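Local structure of immunoreactive 84kD antigen PG93 (Porphyromonas gingivalis, 5M11) at residues N336-V344 with S369-A377. The protein is an essential, metal-binding component of the type-IX secretion system, located on the bacterial surface. Numbering follows the deposited sequence.
Sequences NLMGHAGMV and SFNDAIDIA. With ZN (zinc ion), chain H.
CG of D372 lies anti to the carbonyl carbon (chi1 -38°), beside its own N, and the carboxylate comes up against the backbone of M338, G339 and H340, whereas H340, with CG anti to its backbone N (chi1 -168°), sends its imidazole off to a zinc ion. Aspartate suits its place because the short side chain reaches backbone N-H groups directly: OD1 of D372 accepts from the N of H340 at 2.9 Å, on the syn side but 35° out of the carboxylate plane, and OD2 adds a weak bond from the N of G339. The backbone N of D372 returns a nearly straight bond to the O of H340 (2.8 Å), so D372 holds both the N and the O of H340, one with its carboxylate and one with its own N. Positive phi at G339, easy for a residue without a side chain, turns the chain into this grip. The backbone hold on H340 probably helps to place its ring, whose NE2 binds the zinc at 2.1 Å while ND1 donates to the O of A341 (3.1 Å); D315 also binds that ion. Next along, the N of G342 bonds to the O of F370, at a point where any CB would collide with that oxygen. The ring of F370 passes by G342, CE2 lying 3.5 Å from its C, and V344 brings CG2 to the ring's edge at CZ; the other branch, CG1, meets CD1 of I376, so the two branches of V344 serve two separate apolar neighbours. The contact joins two successive four-stranded antiparallel sheets, consistent with neighbouring blades of a beta-propeller: the loop leading into strand 343-347 lies against the loop leading into strand 373-378, with the backbones of A341 and N371 forming a single bridge, F396 packs edge-to-face with F370, and strand 386-390 touches V344 and A373.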
# COMPACT_ATOMS: atom_id res chain seq x y z
N ASN A 336 10.99 2.87 20.03
CA ASN A 336 9.94 2.26 20.84
C ASN A 336 8.57 2.27 20.06
O ASN A 336 7.51 2.31 20.69
CB ASN A 336 9.81 2.98 22.21
CG ASN A 336 11.10 3.17 22.98
OD1 ASN A 336 11.61 2.27 23.66
ND2 ASN A 336 11.68 4.36 22.86
N LEU A 337 8.61 2.23 18.68
CA LEU A 337 7.42 2.19 17.79
C LEU A 337 7.00 0.72 17.61
O LEU A 337 7.15 0.11 16.55
CB LEU A 337 7.68 2.92 16.44
CG LEU A 337 6.48 3.14 15.47
CD1 LEU A 337 5.44 4.10 16.05
CD2 LEU A 337 6.95 3.69 14.14
N MET A 338 6.50 0.15 18.72
CA MET A 338 6.09 -1.24 18.87
C MET A 338 4.57 -1.38 18.83
O MET A 338 3.87 -0.43 18.45
CB MET A 338 6.65 -1.80 20.20
CG MET A 338 8.14 -2.07 20.16
SD MET A 338 8.88 -2.38 21.78
CE MET A 338 8.43 -4.10 22.04
N GLY A 339 4.07 -2.57 19.17
CA GLY A 339 2.65 -2.88 19.24
C GLY A 339 1.95 -3.21 17.94
O GLY A 339 0.73 -3.45 17.96
N HIS A 340 2.69 -3.19 16.80
CA HIS A 340 2.09 -3.52 15.50
C HIS A 340 2.00 -5.02 15.41
O HIS A 340 3.02 -5.70 15.47
CB HIS A 340 2.89 -2.93 14.32
CG HIS A 340 2.16 -3.02 13.02
ND1 HIS A 340 1.99 -4.23 12.36
CD2 HIS A 340 1.55 -2.05 12.30
CE1 HIS A 340 1.28 -3.95 11.27
NE2 HIS A 340 0.99 -2.65 11.19
N ALA A 341 0.76 -5.55 15.29
CA ALA A 341 0.48 -6.98 15.20
C ALA A 341 1.39 -7.68 14.15
O ALA A 341 1.53 -7.19 13.03
CB ALA A 341 -0.98 -7.20 14.85
N GLY A 342 2.05 -8.75 14.59
CA GLY A 342 2.95 -9.54 13.76
C GLY A 342 2.22 -10.14 12.58
O GLY A 342 1.06 -10.57 12.73
N MET A 343 2.86 -10.09 11.39
CA MET A 343 2.28 -10.58 10.15
C MET A 343 3.37 -10.94 9.13
O MET A 343 4.24 -10.12 8.80
CB MET A 343 1.29 -9.55 9.57
CG MET A 343 0.70 -9.89 8.22
SD MET A 343 -0.62 -11.13 8.22
CE MET A 343 -1.97 -10.20 8.99
N VAL A 344 3.33 -12.18 8.65
CA VAL A 344 4.25 -12.67 7.64
C VAL A 344 3.37 -13.06 6.44
O VAL A 344 2.36 -13.75 6.60
CB VAL A 344 5.16 -13.82 8.15
CG1 VAL A 344 6.11 -14.29 7.07
CG2 VAL A 344 5.96 -13.40 9.38
N SER A 369 4.27 -12.05 22.49
CA SER A 369 3.20 -11.32 21.82
C SER A 369 3.18 -11.40 20.27
O SER A 369 2.14 -11.04 19.70
CB SER A 369 3.22 -9.86 22.25
OG SER A 369 4.44 -9.20 21.94
N PHE A 370 4.24 -11.89 19.61
CA PHE A 370 4.35 -11.93 18.13
C PHE A 370 3.91 -10.61 17.50
O PHE A 370 2.86 -10.53 16.85
CB PHE A 370 3.64 -13.12 17.44
CG PHE A 370 4.06 -13.24 15.98
CD1 PHE A 370 5.40 -13.43 15.64
CD2 PHE A 370 3.14 -13.09 14.96
CE1 PHE A 370 5.79 -13.51 14.30
CE2 PHE A 370 3.53 -13.17 13.61
CZ PHE A 370 4.85 -13.37 13.29
N ASN A 371 4.71 -9.58 17.76
CA ASN A 371 4.51 -8.23 17.25
C ASN A 371 5.77 -7.75 16.56
O ASN A 371 6.87 -8.22 16.85
CB ASN A 371 4.14 -7.25 18.39
CG ASN A 371 2.76 -7.39 18.99
OD1 ASN A 371 1.75 -7.60 18.30
ND2 ASN A 371 2.68 -7.16 20.28
N ASP A 372 5.59 -6.77 15.66
CA ASP A 372 6.60 -6.06 14.91
C ASP A 372 7.59 -7.00 14.26
O ASP A 372 8.79 -6.94 14.56
CB ASP A 372 7.32 -5.01 15.78
CG ASP A 372 6.43 -4.28 16.76
OD1 ASP A 372 5.58 -3.48 16.31
OD2 ASP A 372 6.58 -4.52 17.98
N ALA A 373 7.09 -7.87 13.37
CA ALA A 373 7.93 -8.75 12.54
C ALA A 373 8.58 -7.83 11.50
O ALA A 373 7.87 -7.20 10.72
CB ALA A 373 7.07 -9.83 11.90
N ILE A 374 9.90 -7.67 11.55
CA ILE A 374 10.56 -6.67 10.69
C ILE A 374 11.60 -7.22 9.68
O ILE A 374 12.06 -6.43 8.83
CB ILE A 374 11.21 -5.58 11.57
CG1 ILE A 374 12.03 -6.19 12.72
CG2 ILE A 374 10.17 -4.59 12.08
CD1 ILE A 374 13.17 -5.47 13.00
N ASP A 375 12.00 -8.51 9.75
CA ASP A 375 12.95 -9.06 8.78
C ASP A 375 12.71 -10.56 8.53
O ASP A 375 12.30 -11.30 9.43
CB ASP A 375 14.43 -8.80 9.16
CG ASP A 375 15.39 -8.53 7.99
OD1 ASP A 375 15.07 -8.90 6.83
OD2 ASP A 375 16.48 -7.98 8.24
N ILE A 376 12.96 -10.98 7.29
CA ILE A 376 12.85 -12.35 6.81
C ILE A 376 14.22 -12.82 6.34
O ILE A 376 15.04 -12.01 5.88
CB ILE A 376 11.80 -12.48 5.66
CG1 ILE A 376 10.55 -11.55 5.85
CG2 ILE A 376 11.38 -13.96 5.44
CD1 ILE A 376 9.50 -11.97 6.93
N ALA A 377 14.46 -14.13 6.48
CA ALA A 377 15.65 -14.83 6.00
C ALA A 377 15.20 -16.19 5.54
O ALA A 377 14.69 -16.96 6.34
CB ALA A 377 16.72 -14.92 7.07
ZN ZN H . -0.48 -1.86 9.86